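PDB 3CWI: thiamine-biosynthesis protein ThiS from Geobacter metallireducens GS-15, which probably acts as a ubiquitin-like sulfur carrier of thiamine biosynthesis, carrying the sulfur as a thiocarboxylate at its C-terminal end. Local coordinates for residues 16-24 / 44-55. Residues are numbered along the deposited sequence; the frame is centred on the assembly and turned at random.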
loop_
_atom_site.group_PDB
_atom_site.type_symbol
_atom_site.label_atom_id
_atom_site.label_comp_id
_atom_site.label_asym_id
_atom_site.label_seq_id
_atom_site.Cartn_x
_atom_site.Cartn_y
_atom_site.Cartn_z
ATOM N N GLU A 16 6.551 -9.263 9.822
ATOM C CA GLU A 16 7.766 -8.456 9.816
ATOM C C GLU A 16 7.846 -7.681 8.503
ATOM O O GLU A 16 8.629 -6.739 8.366
ATOM C CB GLU A 16 8.995 -9.356 9.973
ATOM C CG GLU A 16 8.939 -10.254 11.204
ATOM C CD GLU A 16 8.599 -9.477 12.460
ATOM O OE1 GLU A 16 9.246 -8.436 12.706
ATOM O OE2 GLU A 16 7.695 -9.913 13.208
ATOM N N SER A 17 7.023 -8.093 7.546
ATOM C CA SER A 17 6.942 -7.464 6.237
ATOM C C SER A 17 5.745 -8.054 5.498
ATOM O O SER A 17 5.201 -9.087 5.895
ATOM C CB SER A 17 8.212 -7.723 5.419
ATOM O OG SER A 17 8.244 -9.056 4.941
ATOM N N LEU A 18 5.341 -7.388 4.424
ATOM C CA LEU A 18 4.219 -7.824 3.606
ATOM C C LEU A 18 4.381 -7.284 2.205
ATOM O O LEU A 18 4.957 -6.211 2.016
ATOM C CB LEU A 18 2.900 -7.296 4.172
ATOM C CG LEU A 18 2.296 -8.048 5.353
ATOM C CD1 LEU A 18 1.146 -7.243 5.930
ATOM C CD2 LEU A 18 1.826 -9.422 4.899
ATOM N N ASN A 19 3.890 -8.021 1.214
ATOM C CA ASN A 19 3.979 -7.529 -0.151
ATOM C C ASN A 19 2.729 -6.675 -0.331
ATOM O O ASN A 19 1.793 -6.748 0.472
ATOM C CB ASN A 19 4.029 -8.676 -1.173
ATOM C CG ASN A 19 2.843 -9.612 -1.076
ATOM O OD1 ASN A 19 1.699 -9.215 -1.284
ATOM N ND2 ASN A 19 3.118 -10.877 -0.770
ATOM N N VAL A 20 2.717 -5.851 -1.366
ATOM C CA VAL A 20 1.594 -4.961 -1.598
ATOM C C VAL A 20 0.266 -5.677 -1.766
ATOM O O VAL A 20 -0.756 -5.215 -1.259
ATOM C CB VAL A 20 1.862 -4.068 -2.816
ATOM C CG1 VAL A 20 0.647 -3.202 -3.114
ATOM C CG2 VAL A 20 3.073 -3.204 -2.545
ATOM N N THR A 21 0.284 -6.798 -2.478
ATOM C CA THR A 21 -0.931 -7.570 -2.686
ATOM C C THR A 21 -1.557 -7.971 -1.357
ATOM O O THR A 21 -2.764 -7.823 -1.154
ATOM C CB THR A 21 -0.643 -8.825 -3.504
ATOM O OG1 THR A 21 -0.063 -8.442 -4.755
ATOM C CG2 THR A 21 -1.932 -9.595 -3.754
ATOM N N GLU A 22 -0.736 -8.462 -0.437
ATOM C CA GLU A 22 -1.252 -8.874 0.861
ATOM C C GLU A 22 -1.764 -7.665 1.644
ATOM O O GLU A 22 -2.774 -7.755 2.344
ATOM C CB GLU A 22 -0.165 -9.582 1.672
ATOM C CG GLU A 22 0.360 -10.858 1.027
ATOM C CD GLU A 22 1.568 -11.400 1.762
ATOM O OE1 GLU A 22 2.516 -10.616 1.996
ATOM O OE2 GLU A 22 1.585 -12.606 2.090
ATOM N N LEU A 23 -1.074 -6.533 1.507
ATOM C CA LEU A 23 -1.450 -5.302 2.207
ATOM C C LEU A 23 -2.828 -4.804 1.790
ATOM O O LEU A 23 -3.660 -4.466 2.633
ATOM C CB LEU A 23 -0.420 -4.198 1.926
ATOM C CG LEU A 23 -0.077 -3.200 3.027
ATOM C CD1 LEU A 23 0.578 -1.992 2.394
ATOM C CD2 LEU A 23 -1.306 -2.788 3.803
ATOM N N LEU A 24 -3.048 -4.737 0.482
ATOM C CA LEU A 24 -4.319 -4.269 -0.061
ATOM C C LEU A 24 -5.463 -5.110 0.467
ATOM O O LEU A 24 -6.481 -4.585 0.923
ATOM C CB LEU A 24 -4.302 -4.348 -1.587
ATOM C CG LEU A 24 -3.743 -3.168 -2.384
ATOM C CD1 LEU A 24 -2.487 -2.613 -1.729
ATOM C CD2 LEU A 24 -3.456 -3.647 -3.798
ATOM N N LEU A 44 3.674 2.960 -7.545
ATOM C CA LEU A 44 3.993 1.576 -7.896
ATOM C C LEU A 44 3.199 1.051 -9.081
ATOM O O LEU A 44 2.110 1.536 -9.376
ATOM C CB LEU A 44 3.715 0.669 -6.695
ATOM C CG LEU A 44 4.722 0.539 -5.553
ATOM C CD1 LEU A 44 5.359 1.867 -5.215
ATOM C CD2 LEU A 44 4.000 -0.043 -4.346
ATOM N N GLU A 45 3.750 0.047 -9.755
ATOM C CA GLU A 45 3.060 -0.578 -10.877
ATOM C C GLU A 45 2.361 -1.820 -10.343
ATOM O O GLU A 45 2.977 -2.657 -9.681
ATOM C CB GLU A 45 4.050 -0.966 -11.972
ATOM C CG GLU A 45 4.584 0.233 -12.724
ATOM C CD GLU A 45 5.521 -0.145 -13.852
ATOM O OE1 GLU A 45 5.820 0.743 -14.683
ATOM O OE2 GLU A 45 5.963 -1.316 -13.905
ATOM N N ARG A 46 1.069 -1.923 -10.628
ATOM C CA ARG A 46 0.260 -3.043 -10.172
ATOM C C ARG A 46 0.881 -4.402 -10.499
ATOM O O ARG A 46 0.665 -5.377 -9.782
ATOM C CB ARG A 46 -1.141 -2.934 -10.783
ATOM C CG ARG A 46 -2.100 -4.068 -10.438
ATOM C CD ARG A 46 -3.525 -3.706 -10.841
ATOM N NE ARG A 46 -4.031 -2.602 -10.031
ATOM C CZ ARG A 46 -4.349 -2.708 -8.745
ATOM N NH1 ARG A 46 -4.794 -1.651 -8.079
ATOM N NH2 ARG A 46 -4.240 -3.880 -8.128
ATOM N N GLU A 47 1.661 -4.454 -11.572
ATOM C CA GLU A 47 2.304 -5.691 -12.015
ATOM C C GLU A 47 3.331 -6.212 -11.006
ATOM O O GLU A 47 3.613 -7.413 -10.952
ATOM C CB GLU A 47 2.999 -5.454 -13.358
ATOM C CG GLU A 47 3.247 -6.707 -14.178
ATOM C CD GLU A 47 1.971 -7.260 -14.789
ATOM O OE1 GLU A 47 2.036 -8.317 -15.452
ATOM O OE2 GLU A 47 0.904 -6.634 -14.607
ATOM N N ALA A 48 3.886 -5.307 -10.208
ATOM C CA ALA A 48 4.899 -5.676 -9.228
ATOM C C ALA A 48 4.388 -5.731 -7.785
ATOM O O ALA A 48 5.182 -5.781 -6.843
ATOM C CB ALA A 48 6.070 -4.704 -9.317
ATOM N N PHE A 49 3.073 -5.724 -7.611
ATOM C CA PHE A 49 2.490 -5.770 -6.277
ATOM C C PHE A 49 2.902 -7.013 -5.487
ATOM O O PHE A 49 3.108 -6.935 -4.277
ATOM C CB PHE A 49 0.962 -5.689 -6.363
ATOM C CG PHE A 49 0.427 -4.291 -6.540
ATOM C CD1 PHE A 49 1.279 -3.228 -6.817
ATOM C CD2 PHE A 49 -0.938 -4.041 -6.435
ATOM C CE1 PHE A 49 0.781 -1.935 -6.994
ATOM C CE2 PHE A 49 -1.449 -2.752 -6.610
ATOM C CZ PHE A 49 -0.583 -1.700 -6.889
ATOM N N ASP A 50 3.037 -8.157 -6.156
ATOM C CA ASP A 50 3.428 -9.370 -5.442
ATOM C C ASP A 50 4.882 -9.356 -4.984
ATOM O O ASP A 50 5.226 -9.988 -3.980
ATOM C CB ASP A 50 3.205 -10.624 -6.296
ATOM C CG ASP A 50 1.743 -10.892 -6.580
ATOM O OD1 ASP A 50 0.902 -10.717 -5.669
ATOM O OD2 ASP A 50 1.432 -11.297 -7.722
ATOM N N ALA A 51 5.734 -8.643 -5.715
ATOM C CA ALA A 51 7.160 -8.584 -5.388
ATOM C C ALA A 51 7.573 -7.416 -4.492
ATOM O O ALA A 51 8.545 -7.512 -3.741
ATOM C CB ALA A 51 7.979 -8.556 -6.674
ATOM N N THR A 52 6.832 -6.320 -4.576
ATOM C CA THR A 52 7.129 -5.138 -3.787
ATOM C C THR A 52 6.786 -5.389 -2.325
ATOM O O THR A 52 5.672 -5.805 -1.992
ATOM C CB THR A 52 6.344 -3.930 -4.324
ATOM O OG1 THR A 52 6.613 -3.783 -5.724
ATOM C CG2 THR A 52 6.756 -2.656 -3.604
ATOM N N THR A 53 7.743 -5.124 -1.447
ATOM C CA THR A 53 7.533 -5.370 -0.030
ATOM C C THR A 53 7.546 -4.118 0.840
ATOM O O THR A 53 8.340 -3.202 0.632
ATOM C CB THR A 53 8.597 -6.344 0.498
ATOM O OG1 THR A 53 8.766 -7.412 -0.446
ATOM C CG2 THR A 53 8.160 -6.929 1.827
ATOM N N VAL A 54 6.651 -4.104 1.819
ATOM C CA VAL A 54 6.534 -3.002 2.759
ATOM C C VAL A 54 7.108 -3.476 4.079
ATOM O O VAL A 54 6.708 -4.518 4.594
ATOM C CB VAL A 54 5.060 -2.599 2.956
ATOM C CG1 VAL A 54 4.976 -1.391 3.875
ATOM C CG2 VAL A 54 4.420 -2.296 1.604
ATOM N N LYS A 55 8.059 -2.722 4.624
ATOM C CA LYS A 55 8.688 -3.104 5.886
ATOM C C LYS A 55 8.469 -2.054 6.970
ATOM O O LYS A 55 7.894 -0.997 6.716
ATOM C CB LYS A 55 10.188 -3.321 5.662
ATOM C CG LYS A 55 10.495 -4.322 4.551
ATOM C CD LYS A 55 11.994 -4.473 4.319
ATOM C CE LYS A 55 12.282 -5.454 3.186
ATOM N NZ LYS A 55 13.739 -5.628 2.962
#
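Thr21 OG1 donates to Asp50 OD1 over 2.6 Å, meeting the oxygen from above the carboxylate plane, 49° out of it. Threonine suits this place in the first turn of helix 20-26: with OG1 anti to its carbonyl carbon (chi1 -58°), the hydroxyl faces the loop while still brushing Phe49 CB. A weak bond from Thr21 N to Phe49 O supports the same junction. One residue earlier, Val20 N bonds to Thr52 O at 3.0 Å, and the branched valine side chain turns inward. Val20 CG1, anti to the backbone N (chi1 176°), sits over one face of the Phe49 ring, 3.7 Å from the centroid, a CH-pi contact; Arg46 CA covers the opposite face. The other branch, Val20 CG2, meets Leu44 CD2 at 3.8 Å. Leu24 crosses the phenylalanine side chain at about a right angle, Leu24 CD2 lying 3.6 Å from Phe49 CE2.

At the N-cap, asparagine's short amide lets Asn19 OD1 accept from Glu22 N (2.7 Å), while the longer glutamate reaches back, its OE1 accepting from Asn19 N with the anti lone pair: a capping box that satisfies Glu22 N in the first turn and the N-H of the cap residue itself. Asn19 also ends strand 17-19, which pairs antiparallel with strand 53-55; there Val54 N reaches Leu18 O in an almost straight bond of 2.7 Å.

This two-stranded ribbon and the helix it leads into belong to the ubiquitin-like fold, in which a helix packs on a mixed sheet. Leu24 and Phe49 both rest on Val37 of strand 36-39, while Val54 reaches Val60 of strand 59-63.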